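Local coordinates for protein Hydrogenase/urease maturation factor HypB (PDB 4LPS) that hydrolyses GTP slowly and binds nickel or zinc as a maturation factor that helps insert nickel into [NiFe] hydrogenase and is also needed for urease maturation, at residues V137-S145 with L167-C175; F74-R85 with V95-A105. All coordinates share one frame; numbering follows the deposited sequence. Where two conformers were deposited one is given.

Interaction 1: residues V137-S145 with L167-C175; sequences VGNLVCPSS and LKYPTMFMC. With NI (nickel (II) ion), chain F; PO4 (phosphate ion), chain E.
Leu140 meets both Tyr169 and Met172, its two methyl branches reaching different partners. Methyl CD1 lies over one face of the phenol ring, a CH-pi contact 4.1 Å from the centroid of the Tyr169 ring and displaced toward the rim. The other branch turns to the methionine, Leu140 CD2 meeting Met172 CG at 3.7 Å, and the leucine crosses both partners at about a right angle. A branched aliphatic suits this place because it can serve a flat ring and a methionine chain at once. Val141 takes the edge of the same ring: its CG2 stands near the ring plane, 3.8 Å from Tyr169 CD2. Met172 sets out with CG anti to its backbone N (chi1 175°) and then bends at chi2 and chi3, a curl that brings CE against the loop backbone, 3.5 Å from Asn139 O, and also against the ring of Pro143.

The segment 137-145 belongs to the loop after strand 131-135 in this SIMIBI-class GTPase and carries Cys142 of the nickel site; it is packed against the short helix 170-174, for which Tyr169 is the N-cap residue. Asn139 forms an Asx turn, its OD1 accepting from Val141 N, while its ND2 donates to Cys106 O and, weakly, to Cys142 SG. Cys142 SG binds the nickel ion at 2.1 Å, together with Cys106, so the asparagine is a second-shell residue of the site. Val141 O receives both Ser144 N and Ser144 OG, the hydroxyl at 2.6 Å; a small serine can turn its oxygen back onto the loop and still let CB sit 3.6 Å from Met172 CA. A water bridges the two backbones, donating to Leu140 O and accepting from Met172 N near the start of the helix.

Interaction 2: residues F74-R85 with V95-A105; sequences FCVVEGDLQTNR and VSAHQITTGEA. With GOL (glycerol), chain G.
Six backbone hydrogen bonds join Val76, Glu78 and Asp80 to residues 96-102, each of the three using both its N-H and its carbonyl, as parallel strands require. Two are nearly straight, Glu78 N to His98 O (2.8 Å, 179°) and Asp80 N to Ile100 O (3.0 Å, 178°). Past the strand end the pairing continues as Gly103 N meets a lone pair of Leu81 O; glycine readily adopts the positive phi of this turn. Gln99 extends with CG anti to its N (chi1 -179°) and then bends at chi2, which carries NE2 across to hydrogen-bond Asp80 OD2 at 3.0 Å, on the anti side of that oxygen and somewhat out of the carboxylate plane. A water lies between Asp80 OD2 and Gln99 OE1. Asn84 slides past Gln99 in the opposite direction; a water joins Asn84 OD1 to Gln99 N, and another bound by Asn84 ND2 reaches Gln99 O only weakly.

Beta-branched valine and isoleucine suit the extended strands. Val76 CG2 and Phe74 CE2 each lie 3.7 Å from Val95 CG1, while Val77 CG1 presses on Ile100 CD1 on the other face. The strands complete a beta-alpha-beta unit: helix 85-91 packs on the face of Val76, Glu78 and Gln99, helix 110-122 on that of Val77 and His98. Strand 97-101 forms one edge of the sheet within the chain, and strand 74-80 also bonds to strand 131-135.

How the interactions relate
After strand 47-52 and helix 59-66, strand 74-80 opens the first of the four segments; the chain runs through helix 85-91 and returns in strand 97-101, so interaction 2 closes a short beta-alpha-beta crossover at one edge of the parallel sheet. Helix 110-122 and strand 131-135 follow before interaction 1 opens at 137-145, and its loop closes at 167-175 after strand 152-158. The two contacts are therefore in series, neither nested nor crossed. They touch through Val137, whose methyls pack on Gly79, Leu81 and Thr102. Nickel also relates them: Cys106, directly after 95-105, joins Cys142 at the metal, tying the loop after the edge strand to the loop that packs on helix 170-174.

Interaction 1: residues V137-S145 with L167-C175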
loop_
_atom_site.group_PDB
_atom_site.type_symbol
_atom_site.label_atom_id
_atom_site.label_comp_id
_atom_site.label_asym_id
_atom_site.label_seq_id
_atom_site.Cartn_x
_atom_site.Cartn_y
_atom_site.Cartn_z
ATOM N N VAL A 137 3.092 3.643 -7.668
ATOM C CA VAL A 137 2.832 3.504 -9.096
ATOM C C VAL A 137 2.418 2.073 -9.426
ATOM O O VAL A 137 3.010 1.118 -8.913
ATOM C CB VAL A 137 4.072 3.884 -9.928
ATOM C CG1 VAL A 137 3.799 3.722 -11.418
ATOM C CG2 VAL A 137 4.500 5.313 -9.612
ATOM N N GLY A 138 1.390 1.923 -10.257
ATOM C CA GLY A 138 0.982 0.604 -10.707
ATOM C C GLY A 138 2.109 -0.086 -11.452
ATOM O O GLY A 138 2.494 0.336 -12.546
ATOM N N ASN A 139 2.624 -1.154 -10.846
ATOM C CA ASN A 139 3.810 -1.858 -11.326
ATOM C C ASN A 139 4.123 -3.003 -10.366
ATOM O O ASN A 139 4.279 -2.779 -9.164
ATOM C CB ASN A 139 4.999 -0.897 -11.442
ATOM C CG ASN A 139 6.216 -1.537 -12.089
ATOM O OD1 ASN A 139 6.225 -2.728 -12.395
ATOM N ND2 ASN A 139 7.243 -0.732 -12.326
ATOM N N LEU A 140 4.185 -4.228 -10.880
ATOM C CA LEU A 140 4.481 -5.379 -10.031
ATOM C C LEU A 140 5.972 -5.691 -9.955
ATOM O O LEU A 140 6.360 -6.717 -9.399
ATOM C CB LEU A 140 3.732 -6.620 -10.524
ATOM C CG LEU A 140 2.424 -6.972 -9.816
ATOM C CD1 LEU A 140 1.931 -8.353 -10.238
ATOM C CD2 LEU A 140 2.599 -6.909 -8.312
ATOM N N VAL A 141 6.810 -4.821 -10.516
ATOM C CA VAL A 141 8.247 -5.092 -10.551
ATOM C C VAL A 141 9.051 -4.044 -9.787
ATOM O O VAL A 141 9.450 -4.272 -8.646
ATOM C CB VAL A 141 8.771 -5.163 -11.996
ATOM C CG1 VAL A 141 10.252 -5.536 -12.008
ATOM C CG2 VAL A 141 7.974 -6.183 -12.793
ATOM N N CYS A 142 9.288 -2.902 -10.425
ATOM C CA CYS A 142 10.260 -1.915 -9.947
ATOM C C CYS A 142 10.046 -1.332 -8.539
ATOM O O CYS A 142 11.027 -1.052 -7.850
ATOM C CB CYS A 142 10.333 -0.760 -10.946
ATOM S SG CYS A 142 10.761 -1.286 -12.619
ATOM N N PRO A 143 8.786 -1.134 -8.101
ATOM C CA PRO A 143 8.687 -0.602 -6.735
ATOM C C PRO A 143 9.190 -1.567 -5.655
ATOM O O PRO A 143 9.436 -1.135 -4.530
ATOM C CB PRO A 143 7.184 -0.330 -6.569
ATOM C CG PRO A 143 6.661 -0.205 -7.961
ATOM C CD PRO A 143 7.471 -1.166 -8.769
ATOM N N SER A 144 9.367 -2.841 -5.999
ATOM C CA SER A 144 9.920 -3.815 -5.060
ATOM C C SER A 144 11.395 -3.560 -4.736
ATOM O O SER A 144 11.955 -4.190 -3.836
ATOM C CB SER A 144 9.756 -5.235 -5.612
ATOM O OG SER A 144 10.666 -5.487 -6.668
ATOM N N SER A 145 12.021 -2.644 -5.468
ATOM C CA SER A 145 13.444 -2.365 -5.298
ATOM C C SER A 145 13.729 -1.040 -4.592
ATOM O O SER A 145 14.888 -0.643 -4.471
ATOM C CB SER A 145 14.142 -2.368 -6.659
ATOM O OG SER A 145 14.196 -3.676 -7.204
ATOM N N LEU A 167 4.493 -16.385 -8.166
ATOM C CA LEU A 167 5.776 -16.915 -8.615
ATOM C C LEU A 167 6.330 -16.196 -9.848
ATOM O O LEU A 167 7.524 -16.291 -10.138
ATOM C CB LEU A 167 5.661 -18.416 -8.899
ATOM C CG LEU A 167 5.517 -19.313 -7.667
ATOM C CD1 LEU A 167 5.901 -20.756 -7.980
ATOM C CD2 LEU A 167 6.344 -18.781 -6.513
ATOM N N LYS A 168 5.468 -15.490 -10.576
ATOM C CA LYS A 168 5.912 -14.722 -11.737
ATOM C C LYS A 168 6.574 -13.416 -11.330
ATOM O O LYS A 168 7.418 -12.888 -12.056
ATOM C CB LYS A 168 4.742 -14.440 -12.679
ATOM C CG LYS A 168 4.385 -15.607 -13.587
ATOM C CD LYS A 168 3.246 -15.235 -14.520
ATOM C CE LYS A 168 3.025 -16.312 -15.568
ATOM N NZ LYS A 168 1.824 -16.026 -16.401
ATOM N N TYR A 169 6.189 -12.895 -10.169
ATOM C CA TYR A 169 6.799 -11.674 -9.664
ATOM C C TYR A 169 7.277 -11.881 -8.225
ATOM O O TYR A 169 6.825 -11.188 -7.311
ATOM C CB TYR A 169 5.810 -10.508 -9.762
ATOM C CG TYR A 169 5.351 -10.258 -11.181
ATOM C CD1 TYR A 169 4.298 -10.982 -11.731
ATOM C CD2 TYR A 169 6.006 -9.341 -11.991
ATOM C CE1 TYR A 169 3.885 -10.771 -13.030
ATOM C CE2 TYR A 169 5.601 -9.125 -13.295
ATOM C CZ TYR A 169 4.543 -9.842 -13.808
ATOM O OH TYR A 169 4.141 -9.630 -15.107
ATOM N N PRO A 170 8.200 -12.841 -8.025
ATOM C CA PRO A 170 8.604 -13.258 -6.679
ATOM C C PRO A 170 9.233 -12.146 -5.842
ATOM O O PRO A 170 9.025 -12.138 -4.628
ATOM C CB PRO A 170 9.620 -14.376 -6.950
ATOM C CG PRO A 170 10.154 -14.084 -8.302
ATOM C CD PRO A 170 8.993 -13.525 -9.063
ATOM N N THR A 171 9.976 -11.231 -6.463
ATOM C CA THR A 171 10.663 -10.183 -5.708
ATOM C C THR A 171 9.665 -9.206 -5.091
ATOM O O THR A 171 9.863 -8.732 -3.971
ATOM C CB THR A 171 11.670 -9.409 -6.595
ATOM O OG1 THR A 171 12.685 -10.306 -7.067
ATOM C CG2 THR A 171 12.334 -8.284 -5.817
ATOM N N MET A 172 8.583 -8.917 -5.805
ATOM C CA MET A 172 7.539 -8.069 -5.241
ATOM C C MET A 172 6.865 -8.729 -4.041
ATOM O O MET A 172 6.683 -8.101 -2.999
ATOM C CB MET A 172 6.495 -7.713 -6.300
ATOM C CG MET A 172 5.319 -6.919 -5.751
ATOM S SD MET A 172 5.742 -5.299 -5.066
ATOM C CE MET A 172 6.068 -4.368 -6.560
ATOM N N PHE A 173 6.485 -9.990 -4.190
ATOM C CA PHE A 173 5.753 -10.681 -3.135
ATOM C C PHE A 173 6.635 -11.050 -1.936
ATOM O O PHE A 173 6.128 -11.238 -0.832
ATOM C CB PHE A 173 5.063 -11.922 -3.703
ATOM C CG PHE A 173 3.853 -11.604 -4.536
ATOM C CD1 PHE A 173 2.629 -11.359 -3.930
ATOM C CD2 PHE A 173 3.940 -11.518 -5.919
ATOM C CE1 PHE A 173 1.507 -11.055 -4.687
ATOM C CE2 PHE A 173 2.824 -11.214 -6.682
ATOM C CZ PHE A 173 1.608 -10.981 -6.067
ATOM N N MET A 174 7.945 -11.160 -2.150
ATOM C CA MET A 174 8.874 -11.393 -1.044
ATOM C C MET A 174 9.092 -10.148 -0.171
ATOM O O MET A 174 9.614 -10.255 0.937
ATOM C CB MET A 174 10.220 -11.915 -1.560
ATOM C CG MET A 174 10.243 -13.426 -1.784
ATOM S SD MET A 174 11.829 -14.056 -2.372
ATOM C CE MET A 174 11.952 -13.277 -3.980
ATOM N N CYS A 175 8.710 -8.970 -0.660
ATOM C CA CYS A 175 8.850 -7.767 0.158
ATOM C C CYS A 175 7.566 -7.443 0.919
ATOM O O CYS A 175 7.520 -6.490 1.699
ATOM C CB CYS A 175 9.266 -6.572 -0.704
ATOM S SG CYS A 175 7.938 -5.708 -1.548
HETATM NI NI NI F . 10.234 -0.229 -14.393
HETATM P P PO4 E . -2.681 2.685 -10.448
HETATM O O1 PO4 E . -1.431 3.404 -10.009
HETATM O O2 PO4 E . -3.870 3.323 -9.777
HETATM O O3 PO4 E . -2.825 2.796 -11.944
HETATM O O4 PO4 E . -2.588 1.235 -10.053
HETATM O O HOH W 1 8.651 -8.802 -9.039
#

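Interaction 2: residues F74-R85 with V95-A105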
loop_
_atom_site.group_PDB
_atom_site.type_symbol
_atom_site.label_atom_id
_atom_site.label_comp_id
_atom_site.label_asym_id
_atom_site.label_seq_id
_atom_site.Cartn_x
_atom_site.Cartn_y
_atom_site.Cartn_z
ATOM N N PHE A 74 -6.077 8.653 8.436
ATOM C CA PHE A 74 -4.939 8.616 7.530
ATOM C C PHE A 74 -4.961 9.721 6.480
ATOM O O PHE A 74 -6.008 10.301 6.186
ATOM C CB PHE A 74 -4.868 7.251 6.839
ATOM C CG PHE A 74 -5.971 7.014 5.849
ATOM C CD1 PHE A 74 -7.230 6.626 6.277
ATOM C CD2 PHE A 74 -5.749 7.173 4.489
ATOM C CE1 PHE A 74 -8.249 6.401 5.374
ATOM C CE2 PHE A 74 -6.766 6.951 3.578
ATOM C CZ PHE A 74 -8.017 6.565 4.019
ATOM N N CYS A 75 -3.786 10.006 5.927
ATOM C CA CYS A 75 -3.658 10.862 4.756
ATOM C C CYS A 75 -2.872 10.081 3.705
ATOM O O CYS A 75 -2.255 9.060 4.019
ATOM C CB CYS A 75 -2.987 12.194 5.106
ATOM S SG CYS A 75 -1.367 12.056 5.860
ATOM N N VAL A 76 -2.900 10.542 2.461
ATOM C CA VAL A 76 -2.377 9.732 1.369
ATOM C C VAL A 76 -1.353 10.464 0.505
ATOM O O VAL A 76 -1.503 11.649 0.197
ATOM C CB VAL A 76 -3.530 9.224 0.463
ATOM C CG1 VAL A 76 -2.992 8.390 -0.691
ATOM C CG2 VAL A 76 -4.526 8.407 1.271
ATOM N N VAL A 77 -0.296 9.746 0.144
ATOM C CA VAL A 77 0.609 10.180 -0.907
ATOM C C VAL A 77 0.385 9.290 -2.131
ATOM O O VAL A 77 0.555 8.070 -2.060
ATOM C CB VAL A 77 2.081 10.111 -0.457
ATOM C CG1 VAL A 77 3.003 10.201 -1.651
ATOM C CG2 VAL A 77 2.388 11.223 0.538
ATOM N N GLU A 78 -0.009 9.901 -3.247
ATOM C CA GLU A 78 -0.366 9.155 -4.453
ATOM C C GLU A 78 0.742 9.194 -5.488
ATOM O O GLU A 78 1.245 10.268 -5.820
ATOM C CB GLU A 78 -1.649 9.714 -5.077
ATOM C CG GLU A 78 -2.935 9.201 -4.460
ATOM C CD GLU A 78 -3.230 7.767 -4.835
ATOM O OE1 GLU A 78 -4.155 7.184 -4.238
ATOM O OE2 GLU A 78 -2.547 7.222 -5.731
ATOM N N GLY A 79 1.133 8.023 -5.982
ATOM C CA GLY A 79 2.139 7.953 -7.023
ATOM C C GLY A 79 1.571 7.537 -8.366
ATOM O O GLY A 79 1.073 6.421 -8.525
ATOM N N ASP A 80 1.638 8.443 -9.334
ATOM C CA ASP A 80 1.232 8.140 -10.702
ATOM C C ASP A 80 2.192 8.812 -11.667
ATOM O O ASP A 80 2.932 9.717 -11.281
ATOM C CB ASP A 80 -0.209 8.579 -10.973
ATOM C CG ASP A 80 -1.230 7.623 -10.382
ATOM O OD1 ASP A 80 -1.280 6.461 -10.833
ATOM O OD2 ASP A 80 -1.986 8.032 -9.476
ATOM N N LEU A 81 2.190 8.362 -12.917
ATOM C CA LEU A 81 2.945 9.037 -13.961
ATOM C C LEU A 81 2.367 10.423 -14.234
ATOM O O LEU A 81 3.091 11.419 -14.200
ATOM C CB LEU A 81 2.957 8.205 -15.246
ATOM C CG LEU A 81 4.097 7.202 -15.453
ATOM C CD1 LEU A 81 4.219 6.249 -14.278
ATOM C CD2 LEU A 81 3.880 6.423 -16.745
ATOM N N GLN A 82 1.057 10.486 -14.476
ATOM C CA GLN A 82 0.386 11.754 -14.758
ATOM C C GLN A 82 -1.042 11.773 -14.220
ATOM O O GLN A 82 -1.567 10.738 -13.807
ATOM C CB GLN A 82 0.356 12.025 -16.269
ATOM C CG GLN A 82 1.721 12.160 -16.929
ATOM C CD GLN A 82 2.493 13.363 -16.430
ATOM O OE1 GLN A 82 1.917 14.308 -15.888
ATOM N NE2 GLN A 82 3.807 13.339 -16.617
ATOM N N THR A 83 -1.645 12.966 -14.228
ATOM C CA THR A 83 -3.026 13.223 -13.783
ATOM C C THR A 83 -3.174 13.126 -12.269
ATOM O O THR A 83 -2.415 12.424 -11.596
ATOM C CB THR A 83 -4.077 12.279 -14.427
ATOM O OG1 THR A 83 -4.037 10.999 -13.783
ATOM C CG2 THR A 83 -3.846 12.130 -15.930
ATOM N N ASN A 84 -4.153 13.855 -11.745
ATOM C CA ASN A 84 -4.520 13.790 -10.337
ATOM C C ASN A 84 -5.805 12.990 -10.167
ATOM O O ASN A 84 -6.650 13.335 -9.343
ATOM C CB ASN A 84 -4.704 15.200 -9.759
ATOM C CG ASN A 84 -3.454 15.731 -9.088
ATOM O OD1 ASN A 84 -3.439 15.965 -7.878
ATOM N ND2 ASN A 84 -2.386 15.885 -9.861
ATOM N N ARG A 85 -5.952 11.915 -10.937
ATOM C CA ARG A 85 -7.215 11.184 -10.951
ATOM C C ARG A 85 -7.435 10.431 -9.639
ATOM O O ARG A 85 -8.524 10.493 -9.072
ATOM C CB ARG A 85 -7.289 10.227 -12.148
ATOM C CG ARG A 85 -7.859 10.874 -13.416
ATOM C CD ARG A 85 -7.506 10.123 -14.691
ATOM N NE ARG A 85 -8.113 10.760 -15.861
ATOM C CZ ARG A 85 -8.263 10.175 -17.047
ATOM N NH1 ARG A 85 -7.856 8.927 -17.233
ATOM N NH2 ARG A 85 -8.828 10.836 -18.047
ATOM N N VAL A 95 -10.481 12.699 2.227
ATOM C CA VAL A 95 -9.133 12.279 2.594
ATOM C C VAL A 95 -8.088 13.258 2.089
ATOM O O VAL A 95 -8.047 13.573 0.898
ATOM C CB VAL A 95 -8.800 10.884 2.032
ATOM C CG1 VAL A 95 -7.401 10.451 2.467
ATOM C CG2 VAL A 95 -9.844 9.877 2.465
ATOM N N SER A 96 -7.260 13.760 3.000
ATOM C CA SER A 96 -6.137 14.595 2.606
ATOM C C SER A 96 -5.168 13.749 1.801
ATOM O O SER A 96 -4.632 12.756 2.294
ATOM C CB SER A 96 -5.439 15.203 3.822
ATOM O OG SER A 96 -6.304 16.076 4.527
ATOM N N ALA A 97 -4.952 14.142 0.553
ATOM C CA ALA A 97 -4.155 13.352 -0.370
ATOM C C ALA A 97 -3.371 14.273 -1.277
ATOM O O ALA A 97 -3.876 15.314 -1.698
ATOM C CB ALA A 97 -5.039 12.422 -1.186
ATOM N N HIS A 98 -2.143 13.888 -1.598
ATOM C CA HIS A 98 -1.365 14.664 -2.547
ATOM C C HIS A 98 -0.716 13.768 -3.588
ATOM O O HIS A 98 -0.132 12.731 -3.271
ATOM C CB HIS A 98 -0.316 15.505 -1.822
ATOM C CG HIS A 98 -0.815 16.859 -1.425
ATOM N ND1 HIS A 98 -0.937 17.897 -2.321
ATOM C CD2 HIS A 98 -1.238 17.340 -0.231
ATOM C CE1 HIS A 98 -1.405 18.962 -1.698
ATOM N NE2 HIS A 98 -1.596 18.653 -0.429
ATOM N N GLN A 99 -0.846 14.183 -4.844
ATOM C CA GLN A 99 -0.388 13.398 -5.969
ATOM C C GLN A 99 1.083 13.660 -6.266
ATOM O O GLN A 99 1.512 14.811 -6.373
ATOM C CB GLN A 99 -1.252 13.722 -7.191
ATOM C CG GLN A 99 -0.903 12.953 -8.440
ATOM C CD GLN A 99 -1.474 11.552 -8.418
ATOM O OE1 GLN A 99 -2.682 11.359 -8.264
ATOM N NE2 GLN A 99 -0.604 10.565 -8.552
ATOM N N ILE A 100 1.853 12.588 -6.396
ATOM C CA ILE A 100 3.192 12.690 -6.950
ATOM C C ILE A 100 3.134 12.282 -8.411
ATOM O O ILE A 100 2.724 11.165 -8.728
ATOM C CB ILE A 100 4.212 11.794 -6.216
ATOM C CG1 ILE A 100 4.314 12.168 -4.737
ATOM C CG2 ILE A 100 5.580 11.900 -6.866
ATOM C CD1 ILE A 100 5.347 11.348 -3.983
ATOM N N THR A 101 3.503 13.190 -9.305
ATOM C CA THR A 101 3.553 12.838 -10.713
ATOM C C THR A 101 5.001 12.523 -11.050
ATOM O O THR A 101 5.859 13.408 -11.055
ATOM C CB THR A 101 3.006 13.956 -11.622
ATOM O OG1 THR A 101 3.607 15.207 -11.268
ATOM C CG2 THR A 101 1.497 14.068 -11.469
ATOM N N THR A 102 5.255 11.250 -11.329
ATOM C CA THR A 102 6.598 10.764 -11.611
ATOM C C THR A 102 7.007 11.084 -13.040
ATOM O O THR A 102 8.192 11.080 -13.376
ATOM C CB THR A 102 6.700 9.247 -11.381
ATOM O OG1 THR A 102 5.903 8.562 -12.357
ATOM C CG2 THR A 102 6.193 8.888 -9.991
ATOM N N GLY A 103 6.016 11.366 -13.879
ATOM C CA GLY A 103 6.265 11.653 -15.278
ATOM C C GLY A 103 6.536 10.399 -16.084
ATOM O O GLY A 103 5.670 9.943 -16.831
ATOM N N GLU A 104 7.730 9.834 -15.936
ATOM C CA GLU A 104 8.060 8.601 -16.644
ATOM C C GLU A 104 8.488 7.468 -15.715
ATOM O O GLU A 104 8.464 6.305 -16.110
ATOM C CB GLU A 104 9.147 8.851 -17.692
ATOM C CG GLU A 104 8.740 9.841 -18.771
ATOM C CD GLU A 104 9.699 9.852 -19.943
ATOM O OE1 GLU A 104 10.856 10.286 -19.768
ATOM O OE2 GLU A 104 9.292 9.418 -21.043
ATOM N N ALA A 105 8.872 7.799 -14.485
ATOM C CA ALA A 105 9.395 6.789 -13.568
ATOM C C ALA A 105 8.305 5.802 -13.154
ATOM O O ALA A 105 7.183 6.196 -12.819
ATOM C CB ALA A 105 10.005 7.451 -12.340
HETATM C C1 GOL G . -6.292 13.467 6.840
HETATM O O1 GOL G . -6.857 12.720 5.784
HETATM C C2 GOL G . -7.411 13.952 7.758
HETATM O O2 GOL G . -6.916 14.979 8.592
HETATM C C3 GOL G . -7.898 12.787 8.616
HETATM O O3 GOL G . -7.048 12.634 9.731
HETATM O O HOH W 2 -3.673 9.667 -10.332
HETATM O O HOH W 3 0.075 16.894 -8.601
HETATM O O HOH W 4 -2.223 16.821 -5.691
#